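Local coordinates for aminoglycoside 6-adenylyltransferase (PDB 2PBE), which transfers the nucleoside monophosphate of ATP or GTP to O-6 of streptomycin, and adenylates streptidine, conferring streptomycin resistance on Bacillus subtilis, at residues A[7-10]-A[11-15]; A[18-21]-A[22-25]; A[189-192]-A[193-196]; A[224-227]-A[228-232]. All blocks are in the same frame, centred on the assembly; numbering follows the deposited sequence.

In the fold
Contacts 1 and 2 follow one another on helix 6-19 and its turn into strand 23-28 of the mixed sheet; contacts 3 and 4 belong to the helical part of the chain, on helices 177-204 and 223-230. Contact 3 is the most buried and relies mainly on leucine and selenomethionine packing, with its arginines bonded at their ends. Contact 1 is partly buried, apolar toward the sheet and polar along one flank. Contacts 2 and 4 lie at the surface, the former ruled by arginines bound to a carboxylate and a backbone carbonyl, the latter by a Met-aromatic contact and acidic side chains. Contacts 3 and 4 touch, L193 packing against L229, whereas contacts 1 and 3 stay about 12 Å apart between nearest atoms.

Contact 1: residues A[7-10]-A[11-15]; sequences QEMM and DIFLD
M9 with F13 and Q7 with D11 are the main side-chain pairs of this local contact, each spanning one turn of helix 6-19, which packs against strand 45-51 of the mixed sheet. On the buried flank the selenomethionine M9 folds at chi2 and chi3, bringing CE to 3.6 Å from CZ of F13. The phenyl ring also has the backbone O of M9 over one face, 3.5 Å above its plane and shifted toward the rim. M10 adds its selenium, SE lying 4.2 Å from F13 CD2 in an oblique approach, and both M10 and F13 rest on I47. This is an amphipathic helix covering a sheet, consistent with the sheet-and-helix architecture of the nucleotidyltransferase clan. At its start E8 OE1 accepts a hydrogen bond from the N of S5, just before the helix. The other pair is polar. Q7 leaves the backbone with CG opposite N and bends at chi2 (49°), which swings the amide along the helix to the D11 carboxylate. There NE2 makes a weak bond to D11 OD2 at 3.1 Å, with OD1 of the same residue 2.9 Å from NE2. Amide and carboxylate are not coplanar, their planes standing 59° apart. D11 OD1 has a firmer partner in the NE of R219, whose NH1 bridges to D15 one turn on; such a shared guanidinium would favour the charged form of both aspartates. Beneath the side chains, L14 N bonds to M10 O at 2.9 Å and D11 N to Q7 O at 3.0 Å.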
loop_
_atom_site.group_PDB
_atom_site.type_symbol
_atom_site.label_atom_id
_atom_site.label_comp_id
_atom_site.label_asym_id
_atom_site.label_seq_id
_atom_site.Cartn_x
_atom_site.Cartn_y
_atom_site.Cartn_z
ATOM N N GLN A 7 9.635 -2.467 9.908
ATOM C CA GLN A 7 8.548 -1.573 9.564
ATOM C C GLN A 7 9.128 -0.179 9.322
ATOM O O GLN A 7 8.936 0.392 8.255
ATOM C CB GLN A 7 7.536 -1.533 10.713
ATOM C CG GLN A 7 6.361 -0.602 10.488
ATOM C CD GLN A 7 5.709 -0.800 9.126
ATOM O OE1 GLN A 7 5.499 -1.938 8.689
ATOM N NE2 GLN A 7 5.381 0.302 8.453
ATOM N N GLU A 8 9.850 0.342 10.310
ATOM C CA GLU A 8 10.450 1.666 10.223
ATOM C C GLU A 8 11.381 1.820 9.027
ATOM O O GLU A 8 11.394 2.871 8.379
ATOM C CB GLU A 8 11.217 1.977 11.509
ATOM C CG GLU A 8 10.376 1.883 12.783
ATOM C CD GLU A 8 11.160 2.223 14.048
ATOM O OE1 GLU A 8 12.052 1.436 14.445
ATOM O OE2 GLU A 8 10.876 3.284 14.645
HETATM N N MSE A 9 12.151 0.771 8.740
HETATM C CA MSE A 9 13.090 0.809 7.634
HETATM C C MSE A 9 12.368 0.936 6.312
HETATM O O MSE A 9 12.714 1.783 5.490
HETATM C CB MSE A 9 13.962 -0.455 7.622
HETATM C CG MSE A 9 14.991 -0.527 8.750
HETATM SE SE MSE A 9 16.158 1.042 8.888
HETATM C CE MSE A 9 17.218 0.777 7.305
HETATM N N MSE A 10 11.378 0.082 6.112
HETATM C CA MSE A 10 10.609 0.102 4.882
HETATM C C MSE A 10 9.925 1.430 4.683
HETATM O O MSE A 10 9.834 1.916 3.555
HETATM C CB MSE A 10 9.556 -0.999 4.863
HETATM C CG MSE A 10 10.121 -2.397 4.699
HETATM SE SE MSE A 10 11.424 -2.550 3.247
HETATM C CE MSE A 10 10.506 -1.563 1.857
ATOM N N ASP A 11 9.431 2.007 5.776
ATOM C CA ASP A 11 8.763 3.300 5.701
ATOM C C ASP A 11 9.722 4.304 5.076
ATOM O O ASP A 11 9.387 4.969 4.103
ATOM C CB ASP A 11 8.353 3.804 7.097
ATOM C CG ASP A 11 7.205 3.012 7.702
ATOM O OD1 ASP A 11 6.252 2.678 6.954
ATOM O OD2 ASP A 11 7.250 2.737 8.925
ATOM N N ILE A 12 10.921 4.399 5.631
ATOM C CA ILE A 12 11.918 5.327 5.137
ATOM C C ILE A 12 12.159 5.188 3.633
ATOM O O ILE A 12 12.108 6.173 2.902
ATOM C CB ILE A 12 13.229 5.118 5.918
ATOM C CG1 ILE A 12 12.975 5.401 7.398
ATOM C CG2 ILE A 12 14.315 6.022 5.390
ATOM C CD1 ILE A 12 14.126 5.076 8.316
ATOM N N PHE A 13 12.410 3.974 3.169
ATOM C CA PHE A 13 12.677 3.767 1.757
ATOM C C PHE A 13 11.486 4.102 0.865
ATOM O O PHE A 13 11.639 4.717 -0.193
ATOM C CB PHE A 13 13.087 2.321 1.491
ATOM C CG PHE A 13 14.242 1.830 2.323
ATOM C CD1 PHE A 13 15.270 2.700 2.748
ATOM C CD2 PHE A 13 14.338 0.458 2.640
ATOM C CE1 PHE A 13 16.384 2.204 3.486
ATOM C CE2 PHE A 13 15.438 -0.062 3.373
ATOM C CZ PHE A 13 16.467 0.811 3.798
ATOM N N LEU A 14 10.306 3.682 1.297
ATOM C CA LEU A 14 9.091 3.933 0.539
ATOM C C LEU A 14 8.799 5.434 0.535
ATOM O O LEU A 14 8.482 6.031 -0.498
ATOM C CB LEU A 14 7.938 3.165 1.192
ATOM C CG LEU A 14 6.595 2.869 0.527
ATOM C CD1 LEU A 14 5.718 4.099 0.522
ATOM C CD2 LEU A 14 6.846 2.334 -0.884
ATOM N N ASP A 15 8.934 6.041 1.708
ATOM C CA ASP A 15 8.674 7.463 1.864
ATOM C C ASP A 15 9.627 8.293 1.015
ATOM O O ASP A 15 9.240 9.298 0.409
ATOM C CB ASP A 15 8.823 7.858 3.326
ATOM C CG ASP A 15 8.164 9.170 3.630
ATOM O OD1 ASP A 15 6.913 9.211 3.570
ATOM O OD2 ASP A 15 8.890 10.151 3.925
#

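Contact 2: residues A[18-21]-A[22-25]; sequences LNDE and RIRL
D20 meets both R22 and I23 where helix 6-19 gives way to strand 23-28, at a type I beta turn running from D20 to I23. The packed side of the turn belongs to I23. Its backbone N bonds to D20 O at 3.1 Å, the donor standing well above the carbonyl plane, and its CD1 lies 3.9 Å from D20 CB. Beyond the turn, I23 is buried among F16 and A17 of the helix and Y49 and V51 of the neighbouring strand. The other side is more open, E21 being exposed and R22 and R24 partly so. R22, bent at chi2 and chi3, curls back so that NH1 reaches D20 OD1 at 2.9 Å in a salt bridge. Carboxylate and guanidinium planes are only 18° apart, and OD1 receives the N-H through its syn lone pair. The same guanidinium also bonds S56 OG through NH2 and makes a cation-pi contact with F57. The backbone O of E21 is gripped side-on by R24, from NE at 3.2 Å and from R24 NH2 at 3.1 Å, both from the same face of the carbonyl. R24 and L25 form a classic beta bulge opposite F50, and R24 NH1 pairs with D130. K129 NZ, bonded to D20 O, and R24 may polarise the D20 and E21 carbonyls, while the R22 salt bridge probably favours the ionised form of D20.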
loop_
_atom_site.group_PDB
_atom_site.type_symbol
_atom_site.label_atom_id
_atom_site.label_comp_id
_atom_site.label_asym_id
_atom_site.label_seq_id
_atom_site.Cartn_x
_atom_site.Cartn_y
_atom_site.Cartn_z
ATOM N N LEU A 18 8.567 8.063 -2.706
ATOM C CA LEU A 18 7.331 8.812 -2.898
ATOM C C LEU A 18 7.546 10.293 -3.163
ATOM O O LEU A 18 6.901 10.880 -4.031
ATOM C CB LEU A 18 6.419 8.679 -1.676
ATOM C CG LEU A 18 5.552 7.427 -1.497
ATOM C CD1 LEU A 18 4.879 7.449 -0.133
ATOM C CD2 LEU A 18 4.508 7.372 -2.590
ATOM N N ASN A 19 8.454 10.895 -2.406
ATOM C CA ASN A 19 8.705 12.321 -2.542
ATOM C C ASN A 19 9.724 12.702 -3.581
ATOM O O ASN A 19 9.787 13.864 -3.969
ATOM C CB ASN A 19 9.123 12.901 -1.200
ATOM C CG ASN A 19 8.105 12.649 -0.126
ATOM O OD1 ASN A 19 6.905 12.772 -0.355
ATOM N ND2 ASN A 19 8.573 12.310 1.066
ATOM N N ASP A 20 10.515 11.742 -4.045
ATOM C CA ASP A 20 11.517 12.067 -5.044
ATOM C C ASP A 20 11.024 11.874 -6.476
ATOM O O ASP A 20 10.666 10.770 -6.894
ATOM C CB ASP A 20 12.788 11.271 -4.804
ATOM C CG ASP A 20 13.997 11.970 -5.361
ATOM O OD1 ASP A 20 14.950 12.264 -4.609
ATOM O OD2 ASP A 20 13.980 12.241 -6.569
ATOM N N GLU A 21 11.015 12.982 -7.213
ATOM C CA GLU A 21 10.555 13.024 -8.596
ATOM C C GLU A 21 11.373 12.210 -9.586
ATOM O O GLU A 21 10.870 11.871 -10.654
ATOM C CB GLU A 21 10.450 14.480 -9.068
ATOM C CG GLU A 21 9.234 15.219 -8.458
ATOM C CD GLU A 21 8.949 16.573 -9.083
ATOM O OE1 GLU A 21 8.994 16.666 -10.328
ATOM O OE2 GLU A 21 8.655 17.539 -8.338
ATOM N N ARG A 22 12.629 11.891 -9.263
ATOM C CA ARG A 22 13.427 11.089 -10.188
ATOM C C ARG A 22 13.064 9.612 -10.032
ATOM O O ARG A 22 13.229 8.827 -10.972
ATOM C CB ARG A 22 14.937 11.247 -9.943
ATOM C CG ARG A 22 15.468 12.664 -9.919
ATOM C CD ARG A 22 15.933 12.985 -8.520
ATOM N NE ARG A 22 17.368 13.194 -8.392
ATOM C CZ ARG A 22 18.015 13.226 -7.231
ATOM N NH1 ARG A 22 17.356 13.050 -6.085
ATOM N NH2 ARG A 22 19.329 13.464 -7.214
ATOM N N ILE A 23 12.577 9.228 -8.855
ATOM C CA ILE A 23 12.227 7.830 -8.629
ATOM C C ILE A 23 10.824 7.538 -9.139
ATOM O O ILE A 23 9.842 8.078 -8.637
ATOM C CB ILE A 23 12.337 7.450 -7.146
ATOM C CG1 ILE A 23 13.750 7.758 -6.642
ATOM C CG2 ILE A 23 12.089 5.953 -6.972
ATOM C CD1 ILE A 23 13.908 7.588 -5.156
ATOM N N ARG A 24 10.759 6.663 -10.138
ATOM C CA ARG A 24 9.502 6.278 -10.776
ATOM C C ARG A 24 9.007 4.889 -10.387
ATOM O O ARG A 24 7.814 4.652 -10.314
ATOM C CB ARG A 24 9.675 6.358 -12.293
ATOM C CG ARG A 24 10.011 7.760 -12.796
ATOM C CD ARG A 24 8.769 8.622 -12.851
ATOM N NE ARG A 24 8.793 9.710 -11.889
ATOM C CZ ARG A 24 7.708 10.369 -11.506
ATOM N NH1 ARG A 24 6.519 10.044 -12.007
ATOM N NH2 ARG A 24 7.803 11.358 -10.620
ATOM N N LEU A 25 9.926 3.978 -10.118
ATOM C CA LEU A 25 9.574 2.605 -9.770
ATOM C C LEU A 25 10.445 2.117 -8.597
ATOM O O LEU A 25 11.606 2.506 -8.474
ATOM C CB LEU A 25 9.777 1.718 -11.007
ATOM C CG LEU A 25 9.131 0.335 -11.180
ATOM C CD1 LEU A 25 9.758 -0.670 -10.230
ATOM C CD2 LEU A 25 7.637 0.426 -10.936
#

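Contact 3: residues A[189-192]-A[193-196]; sequences RPNL and LRMM
L192 and M196 cross at a slant one turn apart on helix 177-204, and their meeting is the apolar centre of this contact. The leucine places CG opposite its own backbone N (chi1 160°), while the selenomethionine keeps chi2 extended, so selenium lies alongside the branch point: M196 SE is 3.9 Å from L192 CG, and equally 3.9 Å from L192 CD1. Beyond them L251 covers L192, and Y255 covers M196. M195 starts off in another direction, CB passing L192 O before the chain bends away toward F154 and F252. P190 has no N-H for the preceding turn, and the helix kinks there; its O accepts from R194 N at 3.2 Å. The backbone bonding continues, with M196 N to L192 O at 2.9 Å. R194 keeps its first two torsions near 180°, then bends at chi3 so that NH2 ends on Q143 O. R189 reaches across toward helix 223-230 and the residues after it; NE meets OG1 of T232 and the guanidinium lies against Y233. In a setting this buried, the hydrogen bond and the aromatic ring probably offset part of the cost of enclosing a positive charge among side chains such as L229.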
loop_
_atom_site.group_PDB
_atom_site.type_symbol
_atom_site.label_atom_id
_atom_site.label_comp_id
_atom_site.label_asym_id
_atom_site.label_seq_id
_atom_site.Cartn_x
_atom_site.Cartn_y
_atom_site.Cartn_z
ATOM N N ARG A 189 -13.282 -4.435 6.646
ATOM C CA ARG A 189 -12.351 -3.313 6.746
ATOM C C ARG A 189 -11.261 -3.378 5.675
ATOM O O ARG A 189 -10.888 -2.347 5.114
ATOM C CB ARG A 189 -11.706 -3.243 8.133
ATOM C CG ARG A 189 -10.917 -1.964 8.344
ATOM C CD ARG A 189 -10.211 -1.916 9.696
ATOM N NE ARG A 189 -11.126 -1.835 10.832
ATOM C CZ ARG A 189 -11.322 -2.819 11.706
ATOM N NH1 ARG A 189 -10.665 -3.972 11.575
ATOM N NH2 ARG A 189 -12.162 -2.646 12.716
ATOM N N PRO A 190 -10.722 -4.577 5.383
ATOM C CA PRO A 190 -9.688 -4.598 4.342
ATOM C C PRO A 190 -10.187 -4.116 2.977
ATOM O O PRO A 190 -9.406 -3.590 2.177
ATOM C CB PRO A 190 -9.230 -6.059 4.337
ATOM C CG PRO A 190 -9.347 -6.428 5.789
ATOM C CD PRO A 190 -10.691 -5.834 6.165
ATOM N N ASN A 191 -11.476 -4.280 2.703
ATOM C CA ASN A 191 -11.991 -3.812 1.413
ATOM C C ASN A 191 -12.220 -2.300 1.462
ATOM O O ASN A 191 -12.067 -1.616 0.464
ATOM C CB ASN A 191 -13.266 -4.556 1.008
ATOM C CG ASN A 191 -12.963 -5.861 0.277
ATOM O OD1 ASN A 191 -12.871 -6.927 0.881
ATOM N ND2 ASN A 191 -12.780 -5.772 -1.031
ATOM N N LEU A 192 -12.561 -1.778 2.632
ATOM C CA LEU A 192 -12.736 -0.345 2.791
ATOM C C LEU A 192 -11.372 0.286 2.460
ATOM O O LEU A 192 -11.289 1.302 1.763
ATOM C CB LEU A 192 -13.132 -0.020 4.233
ATOM C CG LEU A 192 -12.911 1.421 4.702
ATOM C CD1 LEU A 192 -13.710 2.400 3.821
ATOM C CD2 LEU A 192 -13.339 1.548 6.165
ATOM N N LEU A 193 -10.311 -0.355 2.946
ATOM C CA LEU A 193 -8.952 0.103 2.706
ATOM C C LEU A 193 -8.579 0.103 1.232
ATOM O O LEU A 193 -7.906 1.020 0.759
ATOM C CB LEU A 193 -7.971 -0.773 3.461
ATOM C CG LEU A 193 -7.601 -0.448 4.897
ATOM C CD1 LEU A 193 -6.509 -1.404 5.312
ATOM C CD2 LEU A 193 -7.103 0.985 5.007
ATOM N N ARG A 194 -8.990 -0.940 0.513
ATOM C CA ARG A 194 -8.705 -1.038 -0.916
ATOM C C ARG A 194 -9.414 0.101 -1.598
ATOM O O ARG A 194 -8.849 0.752 -2.464
ATOM C CB ARG A 194 -9.228 -2.353 -1.496
ATOM C CG ARG A 194 -8.921 -2.545 -2.970
ATOM C CD ARG A 194 -9.448 -3.872 -3.458
ATOM N NE ARG A 194 -8.924 -5.003 -2.687
ATOM C CZ ARG A 194 -7.739 -5.559 -2.909
ATOM N NH1 ARG A 194 -6.942 -5.102 -3.888
ATOM N NH2 ARG A 194 -7.354 -6.569 -2.143
HETATM N N MSE A 195 -10.662 0.326 -1.203
HETATM C CA MSE A 195 -11.467 1.408 -1.768
HETATM C C MSE A 195 -10.774 2.749 -1.527
HETATM O O MSE A 195 -10.752 3.619 -2.406
HETATM C CB MSE A 195 -12.864 1.422 -1.123
HETATM C CG MSE A 195 -13.862 2.331 -1.833
HETATM SE SE MSE A 195 -13.954 2.029 -3.769
HETATM C CE MSE A 195 -15.017 0.369 -3.807
HETATM N N MSE A 196 -10.212 2.912 -0.333
HETATM C CA MSE A 196 -9.526 4.144 -0.004
HETATM C C MSE A 196 -8.225 4.241 -0.798
HETATM O O MSE A 196 -7.838 5.321 -1.248
HETATM C CB MSE A 196 -9.244 4.192 1.496
HETATM C CG MSE A 196 -10.506 4.320 2.330
HETATM SE SE MSE A 196 -10.264 4.226 4.274
HETATM C CE MSE A 196 -9.909 6.079 4.721
#

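Contact 4: residues A[224-227]-A[228-232]; sequences KEWE and ELMST
W226 turns CG opposite its backbone N (chi1 -157°) and M230 folds back at chi2 (-45°) and chi3, so the selenomethionine one turn later lies across the indole. Its selenium stands over the six-membered ring, M230 SE being 4.1 Å from that ring's centroid in W226 and 14° off the normal. The methyl reaches farther along the same face: CE of M230 is 3.8 Å from the centroid of the W226 five-membered ring, in a CH-pi contact, and 3.5 Å from W226 CE2. The indole also makes a cation-pi contact with K218. This is a Met-aromatic pair spaced i to i+4 on helix 223-230, a short surface helix packed against helices 177-204 and 238-263. M230 N bonds to W226 O at 2.8 Å, so backbone and side chains join the same two residues. Around the helix from the Met-aromatic contact, E228 extends beyond CG to carry its carboxylate to helix 238-263, where OE1 meets Y255 OH and OE2 bridges to K254. K224 is also extended and crosses E228 obliquely, its NZ staying 4.5 Å from E228 OE2; at that separation the lysine probably adds only electrostatic support to a carboxylate already doubly held. E225 sends OE1 back to the N of S222, just before the helix. At the other end hydroxyls turn inward: S231 OG donates to E228 O at 2.5 Å and T232 OG1 to L229 O at 2.6 Å, the latter carbonyl also accepting from T232 N.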
loop_
_atom_site.group_PDB
_atom_site.type_symbol
_atom_site.label_atom_id
_atom_site.label_comp_id
_atom_site.label_asym_id
_atom_site.label_seq_id
_atom_site.Cartn_x
_atom_site.Cartn_y
_atom_site.Cartn_z
ATOM N N LYS A 224 -6.136 12.773 8.281
ATOM C CA LYS A 224 -7.574 12.735 8.403
ATOM C C LYS A 224 -8.059 11.328 8.055
ATOM O O LYS A 224 -8.858 10.734 8.792
ATOM C CB LYS A 224 -8.202 13.749 7.457
ATOM C CG LYS A 224 -9.705 13.881 7.629
ATOM C CD LYS A 224 -10.324 14.565 6.431
ATOM C CE LYS A 224 -11.831 14.685 6.570
ATOM N NZ LYS A 224 -12.438 15.242 5.336
ATOM N N GLU A 225 -7.553 10.795 6.946
ATOM C CA GLU A 225 -7.934 9.476 6.470
ATOM C C GLU A 225 -7.514 8.377 7.424
ATOM O O GLU A 225 -8.178 7.350 7.512
ATOM C CB GLU A 225 -7.342 9.230 5.083
ATOM C CG GLU A 225 -7.679 10.351 4.086
ATOM C CD GLU A 225 -6.951 10.223 2.752
ATOM O OE1 GLU A 225 -5.720 10.009 2.740
ATOM O OE2 GLU A 225 -7.612 10.363 1.703
ATOM N N TRP A 226 -6.412 8.583 8.144
ATOM C CA TRP A 226 -5.968 7.563 9.089
ATOM C C TRP A 226 -6.819 7.620 10.337
ATOM O O TRP A 226 -7.015 6.616 11.018
ATOM C CB TRP A 226 -4.506 7.753 9.486
ATOM C CG TRP A 226 -3.888 6.476 9.989
ATOM C CD1 TRP A 226 -3.707 5.302 9.274
ATOM C CD2 TRP A 226 -3.333 6.243 11.285
ATOM N NE1 TRP A 226 -3.063 4.359 10.046
ATOM C CE2 TRP A 226 -2.819 4.896 11.283
ATOM C CE3 TRP A 226 -3.208 7.026 12.455
ATOM C CZ2 TRP A 226 -2.183 4.322 12.414
ATOM C CZ3 TRP A 226 -2.564 6.447 13.600
ATOM C CH2 TRP A 226 -2.061 5.102 13.557
ATOM N N GLU A 227 -7.300 8.807 10.659
ATOM C CA GLU A 227 -8.143 8.946 11.825
ATOM C C GLU A 227 -9.487 8.295 11.535
ATOM O O GLU A 227 -10.102 7.709 12.424
ATOM C CB GLU A 227 -8.337 10.417 12.180
ATOM C CG GLU A 227 -7.191 10.981 13.002
ATOM C CD GLU A 227 -7.477 12.374 13.500
ATOM O OE1 GLU A 227 -8.675 12.723 13.637
ATOM O OE2 GLU A 227 -6.501 13.112 13.763
ATOM N N GLU A 228 -9.950 8.410 10.289
ATOM C CA GLU A 228 -11.221 7.818 9.907
ATOM C C GLU A 228 -11.083 6.311 9.984
ATOM O O GLU A 228 -11.969 5.617 10.475
ATOM C CB GLU A 228 -11.613 8.206 8.481
ATOM C CG GLU A 228 -11.764 9.679 8.231
ATOM C CD GLU A 228 -12.021 9.978 6.762
ATOM O OE1 GLU A 228 -11.411 9.288 5.913
ATOM O OE2 GLU A 228 -12.817 10.904 6.457
ATOM N N LEU A 229 -9.959 5.798 9.501
ATOM C CA LEU A 229 -9.748 4.366 9.534
ATOM C C LEU A 229 -9.601 3.941 10.983
ATOM O O LEU A 229 -10.091 2.889 11.376
ATOM C CB LEU A 229 -8.503 3.982 8.751
ATOM C CG LEU A 229 -8.242 2.482 8.799
ATOM C CD1 LEU A 229 -9.353 1.691 8.087
ATOM C CD2 LEU A 229 -6.909 2.215 8.160
HETATM N N MSE A 230 -8.934 4.773 11.772
HETATM C CA MSE A 230 -8.757 4.462 13.181
HETATM C C MSE A 230 -10.119 4.386 13.853
HETATM O O MSE A 230 -10.347 3.545 14.721
HETATM C CB MSE A 230 -7.895 5.516 13.902
HETATM C CG MSE A 230 -6.383 5.330 13.731
HETATM SE SE MSE A 230 -5.747 3.475 13.951
HETATM C CE MSE A 230 -5.588 2.944 12.085
ATOM N N SER A 231 -11.042 5.251 13.442
ATOM C CA SER A 231 -12.362 5.268 14.052
ATOM C C SER A 231 -13.172 4.022 13.755
ATOM O O SER A 231 -14.246 3.847 14.325
ATOM C CB SER A 231 -13.148 6.517 13.638
ATOM O OG SER A 231 -13.473 6.497 12.270
ATOM N N THR A 232 -12.669 3.158 12.876
ATOM C CA THR A 232 -13.398 1.926 12.577
ATOM C C THR A 232 -13.029 0.874 13.600
ATOM O O THR A 232 -13.507 -0.253 13.543
ATOM C CB THR A 232 -13.059 1.362 11.213
ATOM O OG1 THR A 232 -11.730 0.829 11.242
ATOM C CG2 THR A 232 -13.174 2.442 10.161
#